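Local atomic coordinates of endoglucanase (Mytilus edulis, PDB entry 1WC2), a protein that hydrolyses internal beta-1,4-glucosidic bonds in cellulose and in related beta-glucans such as lichenin, and also has expansin activity. Residues F41-G46 with R166-S171; Q71-T76 with L129-E134; G80-Q85 with Q110-Q115. All coordinates share one frame; numbering follows the deposited sequence. Where two conformers were deposited one is given.

Contact 1: residues F41-G46 with R166-S171; sequences FGWNAG and RTPSNS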
ATOM      1  N   PHE A  41       3.523  -6.626  15.989  1.00 10.75           N
ATOM      2  CA  PHE A  41       2.586  -7.553  16.622  1.00 11.42           C
ATOM      3  C   PHE A  41       2.628  -8.880  15.866  1.00 11.88           C
ATOM      4  O   PHE A  41       3.290  -9.002  14.831  1.00 12.60           O
ATOM      5  CB  PHE A  41       1.157  -6.985  16.619  1.00 11.25           C
ATOM      6  CG  PHE A  41       0.979  -5.794  17.520  1.00 10.44           C
ATOM      7  CD1 PHE A  41       0.506  -4.586  17.022  1.00  9.84           C
ATOM      8  CD2 PHE A  41       1.295  -5.882  18.873  1.00 11.18           C
ATOM      9  CE1 PHE A  41       0.348  -3.513  17.858  1.00 10.35           C
ATOM     10  CE2 PHE A  41       1.139  -4.799  19.700  1.00 11.68           C
ATOM     11  CZ  PHE A  41       0.673  -3.614  19.195  1.00 10.67           C
ATOM     12  N   GLY A  42       1.929  -9.886  16.387  1.00 12.49           N
ATOM     13  CA  GLY A  42       1.885 -11.191  15.756  1.00 12.76           C
ATOM     14  C   GLY A  42       1.133 -11.216  14.433  1.00 12.35           C
ATOM     15  O   GLY A  42       1.418 -12.070  13.599  1.00 13.15           O
ATOM     16  N   TRP A  43       0.183 -10.293  14.250  1.00 12.18           N
ATOM     17  CA  TRP A  43      -0.701 -10.283  13.075  1.00 11.70           C
ATOM     18  C   TRP A  43      -0.135  -9.627  11.817  1.00 10.94           C
ATOM     19  O   TRP A  43      -0.615  -9.886  10.706  1.00 10.94           O
ATOM     20  CB  TRP A  43      -2.077  -9.657  13.410  1.00 12.09           C
ATOM     21  CG  TRP A  43      -2.079  -8.269  14.046  1.00 12.41           C
ATOM     22  CD1 TRP A  43      -2.186  -7.984  15.382  1.00 12.16           C
ATOM     23  CD2 TRP A  43      -2.063  -7.004  13.377  1.00 11.44           C
ATOM     24  NE1 TRP A  43      -2.200  -6.627  15.581  1.00 12.11           N
ATOM     25  CE2 TRP A  43      -2.108  -5.996  14.372  1.00 11.66           C
ATOM     26  CE3 TRP A  43      -1.964  -6.611  12.036  1.00 11.77           C
ATOM     27  CZ2 TRP A  43      -2.097  -4.649  14.071  1.00 12.25           C
ATOM     28  CZ3 TRP A  43      -1.956  -5.269  11.737  1.00 11.61           C
ATOM     29  CH2 TRP A  43      -1.998  -4.297  12.753  1.00 12.25           C
ATOM     30  N   ASN A  44       0.896  -8.802  11.958  1.00 10.29           N
ATOM     31  CA  ASN A  44       1.304  -7.980  10.815  1.00  9.63           C
ATOM     32  C   ASN A  44       1.846  -8.836   9.651  1.00  9.49           C
ATOM     33  O   ASN A  44       1.573  -8.566   8.484  1.00  9.75           O
ATOM     34  CB  ASN A  44       2.417  -6.961  11.162  1.00 10.19           C
ATOM     35  CG  ASN A  44       2.136  -6.096  12.387  1.00 10.16           C
ATOM     36  OD1 ASN A  44       1.730  -6.582  13.438  1.00 11.40           O
ATOM     37  ND2 ASN A  44       2.468  -4.810  12.283  1.00 11.19           N
ATOM     38  N   ALA A  45       2.651  -9.843   9.975  1.00  9.97           N
ATOM     39  CA  ALA A  45       3.419 -10.561   8.955  1.00  9.82           C
ATOM     40  C   ALA A  45       2.560 -11.270   7.911  1.00  9.48           C
ATOM     41  O   ALA A  45       2.971 -11.383   6.751  1.00  9.47           O
ATOM     42  CB  ALA A  45       4.377 -11.571   9.610  1.00  9.96           C
ATOM     43  N   GLY A  46       1.383 -11.758   8.331  1.00  9.07           N
ATOM     44  CA  GLY A  46       0.514 -12.534   7.476  1.00  9.27           C
ATOM     45  C   GLY A  46      -0.686 -11.742   6.980  1.00  8.60           C
ATOM     46  O   GLY A  46      -1.526 -12.298   6.284  1.00 10.37           O
ATOM     47  N   ARG A 166      -7.373 -11.577   6.519  1.00 10.22           N
ATOM     48  CA  ARG A 166      -6.029 -11.023   6.356  1.00  9.89           C
ATOM     49  C   ARG A 166      -6.034  -9.498   6.292  1.00  8.97           C
ATOM     50  O   ARG A 166      -5.044  -8.891   6.615  1.00  9.18           O
ATOM     51  CB  ARG A 166      -5.328 -11.616   5.125  1.00 10.04           C
ATOM     52  CG  ARG A 166      -4.941 -13.080   5.296  1.00 10.12           C
ATOM     53  CD  ARG A 166      -4.392 -13.735   4.043  1.00 10.41           C
ATOM     54  NE  ARG A 166      -5.394 -13.794   2.977  1.00  9.73           N
ATOM     55  CZ  ARG A 166      -5.190 -14.340   1.780  1.00 10.47           C
ATOM     56  NH1 ARG A 166      -4.035 -14.920   1.483  1.00 10.93           N
ATOM     57  NH2 ARG A 166      -6.164 -14.337   0.877  1.00 10.38           N
ATOM     58  N   THR A 167      -7.135  -8.881   5.853  1.00  8.71           N
ATOM     59  CA  THR A 167      -7.254  -7.413   5.957  1.00  8.73           C
ATOM     60  C   THR A 167      -7.519  -7.078   7.421  1.00  8.67           C
ATOM     61  O   THR A 167      -8.552  -7.504   7.941  1.00  8.73           O
ATOM     62  CB  THR A 167      -8.425  -6.898   5.108  1.00  9.11           C
ATOM     63  OG1 THR A 167      -8.192  -7.166   3.714  1.00  9.77           O
ATOM     64  CG2 THR A 167      -8.593  -5.379   5.234  1.00  9.70           C
ATOM     65  N   PRO A 168      -6.638  -6.355   8.111  1.00  8.08           N
ATOM     66  CA  PRO A 168      -6.883  -6.047   9.529  1.00  8.44           C
ATOM     67  C   PRO A 168      -8.149  -5.227   9.770  1.00  8.68           C
ATOM     68  O   PRO A 168      -8.524  -4.387   8.956  1.00  8.60           O
ATOM     69  CB  PRO A 168      -5.635  -5.260   9.937  1.00  8.29           C
ATOM     70  CG  PRO A 168      -4.596  -5.696   8.968  1.00  8.15           C
ATOM     71  CD  PRO A 168      -5.345  -5.803   7.667  1.00  7.98           C
ATOM     72  N   SER A 169      -8.784  -5.474  10.910  1.00  9.31           N
ATOM     73  CA  SER A 169      -9.926  -4.696  11.373  1.00  9.67           C
ATOM     74  C   SER A 169      -9.508  -3.376  12.026  1.00  9.32           C
ATOM     75  O   SER A 169      -8.349  -3.177  12.408  1.00  9.31           O
ATOM     76  CB  SER A 169     -10.716  -5.520  12.394  1.00 10.16           C
ATOM     77  OG  SER A 169      -9.924  -5.708  13.548  1.00 11.73           O
ATOM     78  N   ASN A 170     -10.464  -2.475  12.188  1.00  9.51           N
ATOM     79  CA  ASN A 170     -10.223  -1.259  12.950  1.00 10.50           C
ATOM     80  C   ASN A 170      -9.792  -1.548  14.396  1.00 10.75           C
ATOM     81  O   ASN A 170      -8.948  -0.843  14.938  1.00 10.95           O
ATOM     82  CB  ASN A 170     -11.447  -0.341  12.914  1.00 10.95           C
ATOM     83  CG  ASN A 170     -11.713   0.231  11.520  1.00 11.80           C
ATOM     84  OD1 ASN A 170     -10.784   0.660  10.819  1.00 13.41           O
ATOM     85  ND2 ASN A 170     -12.976   0.230  11.105  1.00 13.73           N
ATOM     86  N   SER A 171     -10.366  -2.581  15.008  1.00 10.94           N
ATOM     87  CA  SER A 171      -9.957  -3.009  16.347  1.00 11.44           C
ATOM     88  C   SER A 171      -8.462  -3.342  16.405  1.00 10.67           C
ATOM     89  O   SER A 171      -7.775  -2.989  17.360  1.00 10.72           O
ATOM     90  CB  SER A 171     -10.769  -4.233  16.786  1.00 12.37           C
ATOM     91  OG  SER A 171     -10.266  -4.779  17.999  1.00 14.69           O
TER

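Contact 2: residues Q71-T76 with L129-E134; sequences QCIKLT and LHLDLE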
ATOM      1  N   GLN A  71      -5.533   3.553   7.545  1.00  7.08           N
ATOM      2  CA  GLN A  71      -6.546   3.652   6.503  1.00  7.08           C
ATOM      3  C   GLN A  71      -6.462   2.409   5.625  1.00  6.72           C
ATOM      4  O   GLN A  71      -5.366   1.929   5.314  1.00  7.34           O
ATOM      5  CB  GLN A  71      -6.318   4.899   5.654  1.00  7.15           C
ATOM      6  CG  GLN A  71      -7.446   5.176   4.692  1.00  8.14           C
ATOM      7  CD  GLN A  71      -7.192   6.406   3.856  1.00  8.08           C
ATOM      8  OE1 GLN A  71      -6.223   6.449   3.090  1.00  8.88           O
ATOM      9  NE2 GLN A  71      -8.063   7.411   3.982  1.00  8.72           N
ATOM     10  N   CYS A  72      -7.624   1.895   5.216  1.00  6.96           N
ATOM     11  CA  CYS A  72      -7.683   0.764   4.294  1.00  7.39           C
ATOM     12  C   CYS A  72      -7.956   1.220   2.862  1.00  7.31           C
ATOM     13  O   CYS A  72      -8.826   2.077   2.612  1.00  7.62           O
ATOM     14  CB  CYS A  72      -8.722  -0.263   4.748  1.00  7.90           C
ATOM     15  SG  CYS A  72      -8.182  -1.191   6.213  1.00  9.04           S
ATOM     16  N   ILE A  73      -7.193   0.631   1.948  1.00  7.16           N
ATOM     17  CA  ILE A  73      -7.232   0.919   0.521  1.00  7.47           C
ATOM     18  C   ILE A  73      -7.552  -0.374  -0.230  1.00  7.03           C
ATOM     19  O   ILE A  73      -6.815  -1.352  -0.137  1.00  6.88           O
ATOM     20  CB  ILE A  73      -5.862   1.450   0.015  1.00  7.86           C
ATOM     21  CG1 ILE A  73      -5.366   2.641   0.840  1.00 10.09           C
ATOM     22  CG2 ILE A  73      -5.948   1.744  -1.494  1.00  7.77           C
ATOM     23  CD1 ILE A  73      -6.201   3.840   0.724  1.00 11.45           C
ATOM     24  N   LYS A  74      -8.658  -0.366  -0.973  1.00  7.07           N
ATOM     25  CA  LYS A  74      -9.042  -1.477  -1.833  1.00  7.14           C
ATOM     26  C   LYS A  74      -8.409  -1.298  -3.206  1.00  6.77           C
ATOM     27  O   LYS A  74      -8.625  -0.269  -3.865  1.00  7.22           O
ATOM     28  CB  LYS A  74     -10.565  -1.559  -1.949  1.00  7.85           C
ATOM     29  CG  LYS A  74     -11.051  -2.740  -2.787  1.00  9.77           C
ATOM     30  CD  LYS A  74     -12.572  -2.843  -2.818  0.50 11.58           C
ATOM     31  CE  LYS A  74     -13.063  -4.010  -3.679  0.50 11.91           C
ATOM     32  NZ  LYS A  74     -14.547  -3.968  -3.827  0.50 12.45           N
ATOM     33  N   LEU A  75      -7.604  -2.275  -3.615  1.00  6.90           N
ATOM     34  CA  LEU A  75      -6.926  -2.269  -4.903  1.00  7.08           C
ATOM     35  C   LEU A  75      -7.623  -3.226  -5.853  1.00  7.14           C
ATOM     36  O   LEU A  75      -7.951  -4.347  -5.459  1.00  8.34           O
ATOM     37  CB  LEU A  75      -5.474  -2.707  -4.733  1.00  7.11           C
ATOM     38  CG  LEU A  75      -4.577  -1.812  -3.867  1.00  7.06           C
ATOM     39  CD1 LEU A  75      -3.154  -2.353  -3.880  1.00  8.39           C
ATOM     40  CD2 LEU A  75      -4.616  -0.371  -4.349  1.00  6.79           C
ATOM     41  N   THR A  76      -7.836  -2.792  -7.094  1.00  6.77           N
ATOM     42  CA  THR A  76      -8.398  -3.623  -8.156  1.00  7.05           C
ATOM     43  C   THR A  76      -7.398  -3.693  -9.306  1.00  6.38           C
ATOM     44  O   THR A  76      -6.927  -2.660  -9.784  1.00  7.19           O
ATOM     45  CB  THR A  76      -9.735  -3.020  -8.633  1.00  7.43           C
ATOM     46  OG1 THR A  76     -10.658  -2.986  -7.533  1.00  8.10           O
ATOM     47  CG2 THR A  76     -10.371  -3.899  -9.720  1.00  8.32           C
ATOM     48  N   LEU A 129      -0.111   7.538  -6.620  1.00  5.74           N
ATOM     49  CA  LEU A 129       0.019   6.781  -5.367  1.00  5.64           C
ATOM     50  C   LEU A 129       0.838   5.519  -5.652  1.00  5.49           C
ATOM     51  O   LEU A 129       0.693   4.912  -6.720  1.00  5.72           O
ATOM     52  CB  LEU A 129      -1.371   6.385  -4.829  1.00  5.98           C
ATOM     53  CG  LEU A 129      -1.403   5.498  -3.576  1.00  6.49           C
ATOM     54  CD1 LEU A 129      -0.769   6.194  -2.375  1.00  7.13           C
ATOM     55  CD2 LEU A 129      -2.843   5.085  -3.260  1.00  7.68           C
ATOM     56  N   HIS A 130       1.684   5.139  -4.688  1.00  5.59           N
ATOM     57  CA  HIS A 130       2.381   3.861  -4.714  1.00  5.70           C
ATOM     58  C   HIS A 130       2.232   3.161  -3.368  1.00  5.90           C
ATOM     59  O   HIS A 130       2.370   3.805  -2.327  1.00  5.91           O
ATOM     60  CB  HIS A 130       3.873   4.033  -5.038  1.00  5.70           C
ATOM     61  CG  HIS A 130       4.611   2.750  -5.156  0.85  5.49           C
ATOM     62  ND1 HIS A 130       4.632   2.029  -6.332  0.85  5.56           N
ATOM     63  CD2 HIS A 130       5.291   2.018  -4.237  0.85  6.04           C
ATOM     64  CE1 HIS A 130       5.310   0.911  -6.131  0.85  6.27           C
ATOM     65  NE2 HIS A 130       5.725   0.882  -4.873  0.85  6.64           N
ATOM     66  N   LEU A 131       1.962   1.852  -3.397  1.00  5.88           N
ATOM     67  CA  LEU A 131       1.933   1.040  -2.179  1.00  6.35           C
ATOM     68  C   LEU A 131       2.943  -0.102  -2.282  1.00  6.23           C
ATOM     69  O   LEU A 131       2.937  -0.861  -3.254  1.00  7.08           O
ATOM     70  CB  LEU A 131       0.541   0.453  -1.937  1.00  6.99           C
ATOM     71  CG  LEU A 131      -0.601   1.439  -1.665  1.00  7.47           C
ATOM     72  CD1 LEU A 131      -1.866   0.648  -1.368  1.00 10.14           C
ATOM     73  CD2 LEU A 131      -0.326   2.403  -0.514  1.00  7.64           C
ATOM     74  N   ASP A 132       3.815  -0.215  -1.285  1.00  6.09           N
ATOM     75  CA  ASP A 132       4.622  -1.414  -1.106  1.00  6.37           C
ATOM     76  C   ASP A 132       3.745  -2.389  -0.317  0.65  6.00           C
ATOM     77  O   ASP A 132       3.203  -2.029   0.728  0.65  6.03           O
ATOM     78  CB  ASP A 132       5.946  -1.154  -0.354  0.65  7.40           C
ATOM     79  CG  ASP A 132       7.047  -0.505  -1.213  0.65  7.49           C
ATOM     80  OD1 ASP A 132       6.921  -0.383  -2.444  0.65  7.71           O
ATOM     81  OD2 ASP A 132       8.098  -0.084  -0.675  0.65 11.59           O
ATOM     82  N   LEU A 133       3.561  -3.595  -0.845  1.00  6.32           N
ATOM     83  CA  LEU A 133       2.670  -4.586  -0.250  1.00  6.73           C
ATOM     84  C   LEU A 133       3.472  -5.662   0.479  1.00  7.02           C
ATOM     85  O   LEU A 133       4.316  -6.327  -0.118  1.00  7.58           O
ATOM     86  CB  LEU A 133       1.814  -5.255  -1.342  1.00  6.97           C
ATOM     87  CG  LEU A 133       1.086  -4.320  -2.328  1.00  7.54           C
ATOM     88  CD1 LEU A 133       0.313  -5.123  -3.372  1.00  9.13           C
ATOM     89  CD2 LEU A 133       0.181  -3.370  -1.588  1.00  8.76           C
ATOM     90  N   GLU A 134       3.203  -5.844   1.766  1.00  7.13           N
ATOM     91  CA  GLU A 134       3.909  -6.884   2.504  1.00  7.57           C
ATOM     92  C   GLU A 134       3.660  -8.266   1.893  1.00  7.75           C
ATOM     93  O   GLU A 134       2.509  -8.668   1.694  1.00  7.53           O
ATOM     94  CB  GLU A 134       3.507  -6.858   3.971  1.00  7.88           C
ATOM     95  CG  GLU A 134       4.161  -7.948   4.822  1.00  8.17           C
ATOM     96  CD  GLU A 134       5.702  -7.922   4.832  1.00  8.36           C
ATOM     97  OE1 GLU A 134       6.297  -6.825   4.973  1.00  9.18           O
ATOM     98  OE2 GLU A 134       6.330  -8.998   4.692  1.00  9.54           O
TER

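Contact 3: residues G80-Q85 with Q110-Q115; sequences GYVPGQ and QDWCNQ. With PEG (di(hydroxyethyl)ether), chain C.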
ATOM      1  N   GLY A  80      -2.653  -4.874 -16.079  1.00  8.46           N
ATOM      2  CA  GLY A  80      -1.325  -4.414 -16.467  1.00  8.04           C
ATOM      3  C   GLY A  80      -0.285  -4.493 -15.361  1.00  7.54           C
ATOM      4  O   GLY A  80      -0.547  -4.966 -14.257  1.00  7.55           O
ATOM      5  N   TYR A  81       0.907  -4.011 -15.690  1.00  7.23           N
ATOM      6  CA  TYR A  81       2.070  -4.028 -14.814  1.00  7.13           C
ATOM      7  C   TYR A  81       3.151  -3.170 -15.488  1.00  6.71           C
ATOM      8  O   TYR A  81       3.106  -2.944 -16.696  1.00  7.48           O
ATOM      9  CB  TYR A  81       2.559  -5.469 -14.566  1.00  7.29           C
ATOM     10  CG  TYR A  81       2.968  -6.216 -15.824  1.00  8.28           C
ATOM     11  CD1 TYR A  81       4.297  -6.220 -16.256  1.00  9.58           C
ATOM     12  CD2 TYR A  81       2.032  -6.909 -16.591  1.00  9.38           C
ATOM     13  CE1 TYR A  81       4.686  -6.897 -17.414  1.00 11.18           C
ATOM     14  CE2 TYR A  81       2.420  -7.594 -17.762  1.00 11.04           C
ATOM     15  CZ  TYR A  81       3.743  -7.582 -18.153  1.00 11.60           C
ATOM     16  OH  TYR A  81       4.138  -8.254 -19.290  1.00 14.25           O
ATOM     17  N   VAL A  82       4.118  -2.687 -14.720  1.00  6.33           N
ATOM     18  CA  VAL A  82       5.227  -1.924 -15.283  1.00  6.72           C
ATOM     19  C   VAL A  82       6.204  -2.894 -15.949  1.00  6.58           C
ATOM     20  O   VAL A  82       6.666  -3.826 -15.283  1.00  6.71           O
ATOM     21  CB  VAL A  82       5.927  -1.098 -14.199  1.00  6.95           C
ATOM     22  CG1 VAL A  82       7.209  -0.472 -14.749  1.00  7.51           C
ATOM     23  CG2 VAL A  82       4.980  -0.027 -13.662  1.00  7.39           C
ATOM     24  N   PRO A  83       6.514  -2.723 -17.248  1.00  7.07           N
ATOM     25  CA  PRO A  83       7.436  -3.646 -17.928  1.00  7.24           C
ATOM     26  C   PRO A  83       8.756  -3.829 -17.171  1.00  7.28           C
ATOM     27  O   PRO A  83       9.385  -2.859 -16.730  1.00  7.56           O
ATOM     28  CB  PRO A  83       7.648  -2.985 -19.295  1.00  8.01           C
ATOM     29  CG  PRO A  83       6.403  -2.240 -19.539  1.00  8.34           C
ATOM     30  CD  PRO A  83       6.005  -1.702 -18.187  1.00  7.51           C
ATOM     31  N   GLY A  84       9.144  -5.091 -16.996  1.00  7.32           N
ATOM     32  CA  GLY A  84      10.363  -5.459 -16.305  1.00  7.85           C
ATOM     33  C   GLY A  84      10.333  -5.294 -14.792  1.00  7.75           C
ATOM     34  O   GLY A  84      11.350  -5.514 -14.132  1.00  9.61           O
ATOM     35  N   GLN A  85       9.179  -4.905 -14.233  1.00  7.24           N
ATOM     36  CA  GLN A  85       9.011  -4.641 -12.803  0.65  7.30           C
ATOM     37  C   GLN A  85       7.707  -5.260 -12.272  1.00  7.57           C
ATOM     38  O   GLN A  85       7.120  -4.756 -11.310  1.00  8.67           O
ATOM     39  CB  GLN A  85       8.987  -3.127 -12.538  0.65  7.79           C
ATOM     40  CG  GLN A  85      10.300  -2.412 -12.801  0.65  9.69           C
ATOM     41  CD  GLN A  85      11.306  -2.472 -11.672  0.65 11.92           C
ATOM     42  OE1 GLN A  85      11.187  -3.260 -10.742  0.65 11.89           O
ATOM     43  NE2 GLN A  85      12.289  -1.581 -11.732  0.65 14.37           N
ATOM     44  N   GLN A 110      13.347   5.752  -4.748  1.00  7.30           N
ATOM     45  CA  GLN A 110      13.341   7.017  -5.472  1.00  7.97           C
ATOM     46  C   GLN A 110      12.553   7.015  -6.788  1.00  7.89           C
ATOM     47  O   GLN A 110      12.176   8.085  -7.278  1.00  8.75           O
ATOM     48  CB  GLN A 110      14.784   7.487  -5.711  1.00  9.12           C
ATOM     49  CG  GLN A 110      15.592   6.720  -6.760  1.00  9.60           C
ATOM     50  CD  GLN A 110      16.180   5.406  -6.279  1.00  9.46           C
ATOM     51  OE1 GLN A 110      16.045   5.013  -5.125  1.00  9.10           O
ATOM     52  NE2 GLN A 110      16.861   4.717  -7.194  1.00 11.35           N
ATOM     53  N   ASP A 111      12.330   5.842  -7.375  1.00  7.19           N
ATOM     54  CA  ASP A 111      11.579   5.763  -8.624  1.00  7.36           C
ATOM     55  C   ASP A 111      10.064   5.599  -8.403  1.00  6.47           C
ATOM     56  O   ASP A 111       9.294   5.823  -9.335  1.00  6.86           O
ATOM     57  CB  ASP A 111      12.083   4.596  -9.485  1.00  8.26           C
ATOM     58  CG  ASP A 111      13.607   4.594  -9.689  1.00  8.28           C
ATOM     59  OD1 ASP A 111      14.211   5.669  -9.867  1.00 11.14           O
ATOM     60  OD2 ASP A 111      14.236   3.522  -9.692  1.00 11.47           O
ATOM     61  N   TRP A 112       9.668   5.192  -7.193  1.00  6.45           N
ATOM     62  CA  TRP A 112       8.306   4.749  -6.893  1.00  6.29           C
ATOM     63  C   TRP A 112       7.530   5.624  -5.895  1.00  5.73           C
ATOM     64  O   TRP A 112       6.303   5.725  -5.991  1.00  5.72           O
ATOM     65  CB  TRP A 112       8.321   3.316  -6.343  1.00  7.00           C
ATOM     66  CG  TRP A 112       8.893   2.300  -7.293  1.00  7.44           C
ATOM     67  CD1 TRP A 112      10.145   1.764  -7.247  1.00  9.36           C
ATOM     68  CD2 TRP A 112       8.239   1.681  -8.418  1.00  6.60           C
ATOM     69  NE1 TRP A 112      10.312   0.860  -8.271  1.00 10.02           N
ATOM     70  CE2 TRP A 112       9.154   0.777  -8.997  1.00  8.43           C
ATOM     71  CE3 TRP A 112       6.961   1.790  -8.985  1.00  6.83           C
ATOM     72  CZ2 TRP A 112       8.840   0.000 -10.130  1.00  9.02           C
ATOM     73  CZ3 TRP A 112       6.650   1.016 -10.095  1.00  8.10           C
ATOM     74  CH2 TRP A 112       7.591   0.134 -10.661  1.00  8.78           C
ATOM     75  N   CYS A 113       8.216   6.218  -4.917  1.00  5.97           N
ATOM     76  CA  CYS A 113       7.566   6.891  -3.780  1.00  6.02           C
ATOM     77  C   CYS A 113       7.875   8.383  -3.735  1.00  6.14           C
ATOM     78  O   CYS A 113       7.715   9.039  -2.697  1.00  7.05           O
ATOM     79  CB  CYS A 113       7.957   6.193  -2.475  1.00  6.60           C
ATOM     80  SG  CYS A 113       7.270   4.514  -2.461  1.00  7.70           S
ATOM     81  N   ASN A 114       8.239   8.916  -4.897  1.00  6.05           N
ATOM     82  CA  ASN A 114       8.732  10.286  -5.059  1.00  6.75           C
ATOM     83  C   ASN A 114       7.683  11.304  -5.540  1.00  6.07           C
ATOM     84  O   ASN A 114       8.046  12.373  -6.027  1.00  6.97           O
ATOM     85  CB  ASN A 114       9.949  10.285  -6.014  1.00  7.08           C
ATOM     86  CG  ASN A 114       9.582   9.866  -7.433  1.00  7.45           C
ATOM     87  OD1 ASN A 114       8.928   8.824  -7.646  1.00  7.84           O
ATOM     88  ND2 ASN A 114      10.010  10.661  -8.414  1.00  9.04           N
ATOM     89  N   GLN A 115       6.394  11.010  -5.387  1.00  5.50           N
ATOM     90  CA  GLN A 115       5.356  11.996  -5.711  1.00  5.52           C
ATOM     91  C   GLN A 115       5.592  13.264  -4.896  1.00  5.84           C
ATOM     92  O   GLN A 115       5.864  13.197  -3.711  1.00  6.77           O
ATOM     93  CB  GLN A 115       3.966  11.455  -5.380  1.00  5.55           C
ATOM     94  CG  GLN A 115       3.516  10.210  -6.157  1.00  5.69           C
ATOM     95  CD  GLN A 115       4.035   8.869  -5.618  1.00  4.83           C
ATOM     96  OE1 GLN A 115       4.798   8.818  -4.635  1.00  5.76           O
ATOM     97  NE2 GLN A 115       3.607   7.777  -6.262  1.00  5.70           N
TER
HETATM   98  C1  PEG C1182      13.221  -0.616  -8.700  1.00 20.96           C
HETATM   99  O1  PEG C1182      12.255  -1.630  -8.441  1.00 23.13           O
HETATM  100  C2  PEG C1182      14.455  -0.780  -7.825  1.00 20.50           C
HETATM  101  O2  PEG C1182      15.471   0.126  -8.290  1.00 21.85           O
HETATM  102  C3  PEG C1182      16.656   0.141  -7.494  1.00 21.89           C
HETATM  103  C4  PEG C1182      17.031   1.568  -7.096  1.00 22.22           C
HETATM  104  O4  PEG C1182      18.387   1.872  -7.405  1.00 21.90           O

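Contact 1: residues F41-G46 with R166-S171
Arg166 meets Gly46 with the aliphatic part of its side chain: its CG lies 3.6 Å from Gly46 O, so a methylene rests against a backbone carbonyl. CD of Arg166 follows at 3.9 Å from Gly46 O. The arginine chain then bends at chi3 (-64°), and its guanidinium is taken up by Asp164, which forms a salt bridge with NH2. Arginine suits this edge because it packs greasy methylenes against a neighbouring loop while its charge is paired by a carboxylate close by in sequence. The backbone of Arg166 is in addition hydrogen-bonded to that of Phe48, two residues beyond Gly46. In this way the loop between strands 14-22 and 49-53 meets the segment that leads into helix 170-173, away from the probable catalytic residues.

Pro168 brings the chain back to the contact. The outer corner of its ring, CG, comes 3.8 Å from Trp43 CZ3, and Pro168 CB is 4.1 Å from the same CZ3. The two side chains run at about a right angle, and the pyrrolidine reaches the indole obliquely. Trp43 has its CG between the backbone N and the carbonyl carbon (chi1 53°), a torsion that swings the indole toward the proline segment, where CZ3 and CE3 do the touching. NE1, on the five-membered ring, bonds to Gln175 OE1, while Asn44 OD1 sits over the centre of one indole face.

Ser169 then caps the helix 170-173 through OG and Met172 N. Across the contact itself the chemistry is van der Waals packing, Pro168 on Trp43 and arginine methylenes on a carbonyl, which imposes no bond direction; the polar ends of Trp43 and Arg166 find their partners in Gln175 and Asp164.

Contact 2: residues Q71-T76 with L129-E134
Leu75 and Leu131 meet inside the double-psi beta-barrel that defines this glycoside hydrolase family 45 domain. Their strands, 72-76 and 129-134, cross at 95° with axes 10.9 Å apart, as walls facing each other over the barrel interior and not as sheet neighbours.

The contact itself is wholly apolar. Leu75 CD1 lies 4.1 Å from Leu131 CD1, and it also reaches Leu133 CD2 at 4.2 Å, tip to tip. One methyl thus touches two leucines of the opposite strand. Leu75 CG stands anti to its own carbonyl carbon (chi1 -63°), and the branch extends across the core from there. Ile73, two residues earlier and so on the same face of the strand, adds CG2 at 4.2 Å from Leu131 CD1. Branched aliphatic residues suit the interior, since their methyls fill the core and bring no polar group in need of a partner. Trp152 of strand 148-155 packs on both Leu75 and Leu129, closing the core further.

The outward-facing residues make covalent and polar links. Cys72 forms a disulfide with Cys157, at the helix 157-163. On strand 129-134 the residues alternating with the leucines point out of the barrel: Glu134 bonds through OE1 to the backbone N of Asp24, the probable nucleophile, and Asp132 is the probable proton donor. In the conformers described here, His130 NE2 donates to Asp132 OD1 at 3.0 Å, with the oxygen lying 4° out of the imidazole plane and the N-H...O angle bent to 136°.

Contact 3: residues G80-Q85 with Q110-Q115
Val82 sets its CG2 4.0 Å from CH2 of Trp112, at the rim of the indole and near its plane; the two side chains approach from opposite directions. A small branched residue fits here because its methyls can cover the end of the six-membered ring. The chain next folds back in a type II beta turn, Gln85 N bonding to Val82 O at 2.9 Å. Pro83 suits the first corner, and Gly84 takes the positive phi (74°) of the second.

The turn delivers Gln85 to the same ring edge. In the conformer described, a bend at chi2 (-83°) brings the side chain obliquely across the edge of the indole, with CD 3.8 Å from Trp112 CZ2 and the amide perpendicular to the ring. Gln85 OE1 accepts a hydrogen bond of 3.0 Å from O1 of a di(hydroxyethyl)ether, probably a crystallisation additive, and the same O1 receives a weak one of 3.2 Å from Trp112 NE1. With an alanine in place of Trp112, Val82 and Gln85 would probably lose the edge they pack on, and the ether hydroxyl its indole donor.

Tyr125 and His130 also meet the tryptophan ring, whose side chain is about 6 Å from that of Asp132, the probable proton donor. An aromatic side chain so near the acid is consistent with the wall of a glucan-binding cleft, as in other cellulases.

In the fold
The three contacts are nested along the chain: contact 1 closes the widest loop, contact 2 lies within it, and contact 3 within that. Contact 2 sits about 3 Å from the chain's centre, in the barrel core. The centres of contacts 1 and 3 are about 15 and 14 Å from that of contact 2, on opposite sides of the chain's centre and about 26 Å from each other. Both touch contact 2, contact 1 where Pro168 packs by Cys72, contact 3 where Trp112, Cys113 and Gln115 pack on His130 and Leu129. Strand 72-78 is followed directly by strand 80-81, leading from the core toward contact 3. The barrel thus carries loops on opposite sides of its core, with the strand of the probable proton donor between.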